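Local coordinates for cellulose 1,4-beta-cellobiosidase (Thermobifida fusca, PDB 4JJJ), which probably hydrolyses cellulose to release cellobiose, this chain being the glycoside hydrolase family 48 catalytic part of a longer secreted enzyme, at residues L263-M267 against T347-W352; H294-Y300 against I317-H323. The protein carries 1 engineered substitution. All coordinates share one frame; numbering follows the deposited sequence.

Contact 1. Residues L263-M267 against T347-W352; sequences LRYAM and TGVQDW
R264 and D351 are the nearest backbone neighbours, with 7.6 Å between R264 CA and D351 CA, where the 3-10 turn 264-267 meets the first turn of helix 348-365. R264 reaches across with a chain bent at chi3 (-66°). Its NH1 forms a salt bridge with D351 OD2 at 2.8 Å. The oxygen lies near the guanidinium plane, while NH1 comes to the anti side of D351 OD2, tilted 32° out of the carboxylate plane. NH1 also makes a weak hydrogen bond to T347 OG1 at 3.2 Å. G348 CA sits over one guanidinium face. K290 NZ binds both D351 OD2 and T347 OG1, and R264 NH2 is paired with D261 and E133. Replacing R264 by a leucine would probably deprive D351 of a salt-bridge partner, though K290 remains, and leave E133 and D261 without their arginine mate.

M267, extended beyond CG, sets CE over the six-membered ring of W352, a CH-pi contact 3.4 Å from its centroid. L263 CD2 meets the ring edge, 4.0 Å from W352 CZ2. R264 CG lies 3.5 Å from W352 NE1, whose hydrogen bond goes to G260 O. M267 SD stands farther above the ring, 5.1 Å from its centroid, making a Met-aromatic contact. With the buried ion pair, it joins the 3-10 turn after helix 250-263 to the start of helix 348-365 in the (α/α)6 barrel of family 48.

Contact 2. Residues H294-Y300 against I317-H323; sequences HYLLSWY and IGSSSSH. With BGC (beta-D-glucopyranose), chain D; BGC (beta-D-glucopyranose), chain B; BGC (beta-D-glucopyranose), chain C.
S319, Y300 and S322 bury the most surface where 294-300 packs against 317-323. S319 CB sits over the centre of the Y300 ring, 3.5 Å from its centroid, as a CH-pi contact. The S319 hydroxyl turns to the other backbone. Its OG accepts a hydrogen bond from Y300 N at 3.2 Å and lies 2.7 Å from S298 OG. S298 OG is also bonded to A266 O.

With CG lodged between its backbone N and carbonyl carbon (chi1 63°), Y300 presents its other face to the glucose of chain B, whose O4 lies over the rim. I317 CD1 meets the ring edge, 3.8 Å from Y300 CE1. The phenol OH accepts a hydrogen bond from O2 of the chain C glucose at 2.8 Å.

S322 OG packs against L296 CB and, at 3.3 Å, S298 CA. Close by, H294 NE2 donates to S319 O at 3.0 Å, with an N-H...O angle of 159°, while H294 ND1 accepts from L296 N. That pair of bonds fixes the turn of the imidazole. W299 N donates to S321 O, and a water joins L297 O to H323 N. The W299 indole meets sugar at its edge: NE1 donates to O3 of the chain D glucose at 3.0 Å, nearly linear at 171°. Backbone, serine and histidine hydrogen bonds thus tie the two segments together behind the aromatics, consistent with a firmly positioned wall for the cellulose-binding tunnel.

Both contacts are buried, but contact 2 lies nearer the centre of the chain and lines the sugar-binding site, whereas contact 1 packs behind it among the helices. Contact 1 joins a 3-10 turn to the start of a helix and rests on charge and on a methionine-indole contact. Contact 2 joins irregular backbone to the turn between two short strands and to the second of them, 321-323. It rests on neutral hydrogen bonds and aromatic faces and edges turned to glucose. In sequence, contact 2 is nested inside the loop closed by 263-267 and 347-352. The two meet directly: M267 O lies 2.8 Å from H294 N, a probable hydrogen bond, and M267 CG packs on L296 O.

Contact 1. Residues L263-M267 against T347-W352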
# COMPACT_ATOMS: atom_id res chain seq x y z
N LEU A 263 -10.95 -8.64 2.67
CA LEU A 263 -10.35 -7.30 2.98
C LEU A 263 -10.99 -6.69 4.19
O LEU A 263 -10.45 -5.75 4.83
CB LEU A 263 -10.52 -6.38 1.78
CG LEU A 263 -9.88 -4.99 1.81
CD1 LEU A 263 -8.44 -5.16 2.16
CD2 LEU A 263 -10.11 -4.34 0.40
N ARG A 264 -12.18 -7.20 4.54
CA ARG A 264 -12.72 -6.75 5.85
C ARG A 264 -11.79 -6.94 7.05
O ARG A 264 -11.95 -6.27 8.03
CB ARG A 264 -14.10 -7.39 6.17
CG ARG A 264 -15.18 -7.08 5.12
CD ARG A 264 -16.54 -7.67 5.44
NE ARG A 264 -16.46 -9.10 5.38
CZ ARG A 264 -17.27 -9.98 6.04
NH1 ARG A 264 -18.12 -9.58 6.96
NH2 ARG A 264 -17.11 -11.26 5.79
N TYR A 265 -10.88 -7.87 7.00
CA TYR A 265 -9.89 -8.01 8.11
C TYR A 265 -9.18 -6.68 8.37
O TYR A 265 -8.83 -6.38 9.53
CB TYR A 265 -8.83 -9.10 7.78
CG TYR A 265 -9.25 -10.41 8.30
CD1 TYR A 265 -9.21 -10.69 9.67
CD2 TYR A 265 -9.69 -11.37 7.43
CE1 TYR A 265 -9.60 -11.93 10.17
CE2 TYR A 265 -10.13 -12.60 7.89
CZ TYR A 265 -10.05 -12.92 9.25
OH TYR A 265 -10.52 -14.13 9.79
N ALA A 266 -8.97 -5.81 7.35
CA ALA A 266 -8.35 -4.51 7.55
C ALA A 266 -9.20 -3.54 8.41
O ALA A 266 -8.67 -2.54 8.85
CB ALA A 266 -8.04 -3.88 6.18
N MET A 267 -10.49 -3.88 8.60
CA MET A 267 -11.43 -3.04 9.31
C MET A 267 -11.42 -3.21 10.81
O MET A 267 -12.18 -2.52 11.52
CB MET A 267 -12.82 -3.31 8.78
CG MET A 267 -13.06 -2.88 7.35
SD MET A 267 -14.79 -3.17 6.95
CE MET A 267 -14.81 -2.94 5.20
N THR A 347 -22.77 -11.04 6.03
CA THR A 347 -22.60 -9.67 6.56
C THR A 347 -21.61 -8.77 5.79
O THR A 347 -21.38 -7.61 6.18
CB THR A 347 -22.29 -9.66 8.02
OG1 THR A 347 -20.95 -10.09 8.31
CG2 THR A 347 -23.39 -10.39 8.80
N GLY A 348 -21.03 -9.27 4.70
CA GLY A 348 -20.04 -8.52 3.94
C GLY A 348 -20.58 -7.20 3.41
O GLY A 348 -19.90 -6.20 3.44
N VAL A 349 -21.79 -7.23 2.83
CA VAL A 349 -22.32 -6.06 2.26
C VAL A 349 -22.56 -4.99 3.32
O VAL A 349 -22.20 -3.78 3.18
CB VAL A 349 -23.63 -6.41 1.49
CG1 VAL A 349 -24.29 -5.14 1.10
CG2 VAL A 349 -23.25 -7.10 0.22
N GLN A 350 -23.18 -5.40 4.45
CA GLN A 350 -23.44 -4.48 5.56
C GLN A 350 -22.14 -3.84 6.06
O GLN A 350 -22.10 -2.62 6.35
CB GLN A 350 -24.10 -5.26 6.72
CG GLN A 350 -24.51 -4.38 7.89
CD GLN A 350 -25.69 -3.45 7.58
OE1 GLN A 350 -26.71 -3.84 6.98
NE2 GLN A 350 -25.60 -2.20 8.12
N ASP A 351 -21.13 -4.65 6.18
CA ASP A 351 -19.84 -4.15 6.71
C ASP A 351 -19.31 -3.09 5.76
O ASP A 351 -18.79 -2.03 6.20
CB ASP A 351 -18.87 -5.30 6.99
CG ASP A 351 -19.19 -6.08 8.19
OD1 ASP A 351 -20.04 -5.70 9.02
OD2 ASP A 351 -18.59 -7.16 8.32
N TRP A 352 -19.35 -3.36 4.45
CA TRP A 352 -18.86 -2.40 3.43
C TRP A 352 -19.75 -1.18 3.36
O TRP A 352 -19.26 -0.09 3.13
CB TRP A 352 -18.67 -3.07 2.10
CG TRP A 352 -17.32 -3.76 2.05
CD1 TRP A 352 -17.06 -5.11 2.18
CD2 TRP A 352 -16.09 -3.13 1.98
NE1 TRP A 352 -15.71 -5.33 2.11
CE2 TRP A 352 -15.10 -4.12 1.95
CE3 TRP A 352 -15.70 -1.78 1.86
CZ2 TRP A 352 -13.77 -3.80 1.83
CZ3 TRP A 352 -14.38 -1.48 1.68
CH2 TRP A 352 -13.41 -2.49 1.68

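Contact 2. Residues H294-Y300 against I317-H323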
# COMPACT_ATOMS: atom_id res chain seq x y z
N HIS A 294 -13.35 -0.80 13.35
CA HIS A 294 -13.24 0.65 13.09
C HIS A 294 -13.78 0.99 11.70
O HIS A 294 -14.07 2.13 11.43
CB HIS A 294 -11.84 1.17 13.31
CG HIS A 294 -10.79 0.41 12.60
ND1 HIS A 294 -10.73 0.36 11.21
CD2 HIS A 294 -9.79 -0.36 13.06
CE1 HIS A 294 -9.69 -0.39 10.88
NE2 HIS A 294 -9.09 -0.83 11.97
N TYR A 295 -13.95 -0.06 10.85
CA TYR A 295 -14.60 0.16 9.55
C TYR A 295 -13.84 1.06 8.63
O TYR A 295 -14.42 1.55 7.63
CB TYR A 295 -16.04 0.65 9.74
CG TYR A 295 -16.95 -0.40 10.35
CD1 TYR A 295 -17.34 -1.52 9.64
CD2 TYR A 295 -17.42 -0.20 11.64
CE1 TYR A 295 -18.23 -2.43 10.23
CE2 TYR A 295 -18.24 -1.09 12.24
CZ TYR A 295 -18.71 -2.15 11.52
OH TYR A 295 -19.59 -3.14 12.06
N LEU A 296 -12.54 1.19 8.83
CA LEU A 296 -11.67 1.88 7.89
C LEU A 296 -10.71 0.92 7.24
O LEU A 296 -10.55 -0.23 7.73
CB LEU A 296 -10.87 2.96 8.64
CG LEU A 296 -11.71 4.05 9.25
CD1 LEU A 296 -10.81 5.00 10.05
CD2 LEU A 296 -12.53 4.85 8.26
N LEU A 297 -10.09 1.30 6.11
CA LEU A 297 -9.02 0.49 5.48
C LEU A 297 -7.72 0.78 6.22
O LEU A 297 -7.07 1.81 5.94
CB LEU A 297 -8.89 0.72 4.00
CG LEU A 297 -10.05 0.14 3.21
CD1 LEU A 297 -10.06 0.69 1.83
CD2 LEU A 297 -9.72 -1.40 3.00
N SER A 298 -7.41 -0.05 7.23
CA SER A 298 -6.20 0.11 7.95
C SER A 298 -4.93 -0.29 7.17
O SER A 298 -5.01 -0.68 6.02
CB SER A 298 -6.26 -0.58 9.26
OG SER A 298 -6.12 -1.99 9.05
N TRP A 299 -3.79 -0.07 7.82
CA TRP A 299 -2.52 -0.24 7.14
C TRP A 299 -2.26 -1.64 6.74
O TRP A 299 -1.56 -1.91 5.79
CB TRP A 299 -1.41 0.22 8.06
CG TRP A 299 -0.06 0.47 7.43
CD1 TRP A 299 1.02 -0.34 7.40
CD2 TRP A 299 0.36 1.69 6.83
NE1 TRP A 299 2.09 0.29 6.84
CE2 TRP A 299 1.71 1.56 6.50
CE3 TRP A 299 -0.28 2.90 6.64
CZ2 TRP A 299 2.41 2.63 5.90
CZ3 TRP A 299 0.39 3.92 6.00
CH2 TRP A 299 1.72 3.79 5.62
N TYR A 300 -2.82 -2.62 7.43
CA TYR A 300 -2.58 -4.04 7.08
C TYR A 300 -3.57 -4.97 7.81
O TYR A 300 -4.24 -4.63 8.74
CB TYR A 300 -1.11 -4.54 7.34
CG TYR A 300 -0.73 -4.49 8.83
CD1 TYR A 300 -0.86 -5.61 9.67
CD2 TYR A 300 -0.24 -3.28 9.40
CE1 TYR A 300 -0.53 -5.55 11.02
CE2 TYR A 300 0.12 -3.24 10.77
CZ TYR A 300 0.03 -4.39 11.50
OH TYR A 300 0.37 -4.36 12.87
N ILE A 317 -4.39 -11.17 12.51
CA ILE A 317 -4.49 -9.83 13.11
C ILE A 317 -5.09 -8.91 12.09
O ILE A 317 -4.81 -9.09 10.89
CB ILE A 317 -3.19 -9.28 13.67
CG1 ILE A 317 -2.08 -9.18 12.55
CG2 ILE A 317 -2.65 -10.16 14.84
CD1 ILE A 317 -0.68 -8.78 12.99
N GLY A 318 -5.86 -7.92 12.54
CA GLY A 318 -6.18 -6.71 11.77
C GLY A 318 -5.09 -5.76 11.97
O GLY A 318 -3.94 -6.09 12.15
N SER A 319 -5.41 -4.45 11.93
CA SER A 319 -4.48 -3.42 12.32
C SER A 319 -5.24 -2.22 12.83
O SER A 319 -6.34 -1.96 12.36
CB SER A 319 -3.38 -3.14 11.33
OG SER A 319 -3.78 -2.17 10.44
N SER A 320 -4.66 -1.48 13.75
CA SER A 320 -5.40 -0.50 14.51
C SER A 320 -5.35 0.94 13.99
O SER A 320 -6.18 1.77 14.42
CB SER A 320 -4.85 -0.46 15.94
OG SER A 320 -5.02 -1.74 16.55
N SER A 321 -4.45 1.20 13.05
CA SER A 321 -4.20 2.59 12.61
C SER A 321 -4.52 2.68 11.12
O SER A 321 -4.12 1.75 10.33
CB SER A 321 -2.77 2.97 12.85
OG SER A 321 -2.55 4.31 12.50
N SER A 322 -5.20 3.76 10.74
CA SER A 322 -5.68 3.96 9.36
C SER A 322 -5.25 5.29 8.86
O SER A 322 -5.19 6.29 9.61
CB SER A 322 -7.22 3.80 9.24
OG SER A 322 -7.68 2.51 9.65
N HIS A 323 -4.83 5.32 7.58
CA HIS A 323 -4.27 6.45 6.91
C HIS A 323 -5.22 6.92 5.81
O HIS A 323 -5.69 6.12 5.03
CB HIS A 323 -2.91 6.00 6.35
CG HIS A 323 -2.03 7.05 5.76
ND1 HIS A 323 -2.39 7.90 4.71
CD2 HIS A 323 -0.74 7.39 6.03
CE1 HIS A 323 -1.38 8.64 4.34
NE2 HIS A 323 -0.36 8.36 5.16
C2 BGC D . 3.95 -0.65 3.89
C3 BGC D . 4.57 -1.60 4.92
C4 BGC D . 3.62 -2.72 5.18
C5 BGC D . 3.18 -3.46 3.94
C6 BGC D . 2.19 -4.59 4.20
C1 BGC D . 3.45 -1.47 2.74
O1 BGC D . 2.77 -0.62 1.80
O2 BGC D . 4.85 0.39 3.44
O3 BGC D . 4.75 -0.82 6.13
O4 BGC D . 4.47 -3.67 5.90
O5 BGC D . 2.55 -2.50 3.08
O6 BGC D . 1.04 -4.04 4.90
C2 BGC B . 4.55 -5.74 7.23
C3 BGC B . 3.97 -6.36 8.45
C4 BGC B . 4.04 -5.45 9.69
C5 BGC B . 3.45 -4.08 9.24
C6 BGC B . 3.45 -3.14 10.44
C1 BGC B . 3.89 -4.38 7.00
O2 BGC B . 4.40 -6.58 6.12
O3 BGC B . 4.64 -7.56 8.62
O4 BGC B . 3.17 -5.92 10.74
O5 BGC B . 4.11 -3.52 8.11
O6 BGC B . 4.81 -2.69 10.61
C2 BGC C . 2.80 -6.85 12.87
C3 BGC C . 3.21 -7.96 13.83
C4 BGC C . 3.27 -9.31 13.15
C5 BGC C . 4.06 -9.26 11.87
C6 BGC C . 4.04 -10.48 11.03
C1 BGC C . 3.72 -6.91 11.62
O2 BGC C . 2.83 -5.56 13.47
O3 BGC C . 2.28 -8.01 14.94
O4 BGC C . 3.96 -10.19 14.11
O5 BGC C . 3.58 -8.18 11.01
O6 BGC C . 4.90 -10.37 9.91
O HOH W 1 -4.54 2.75 6.38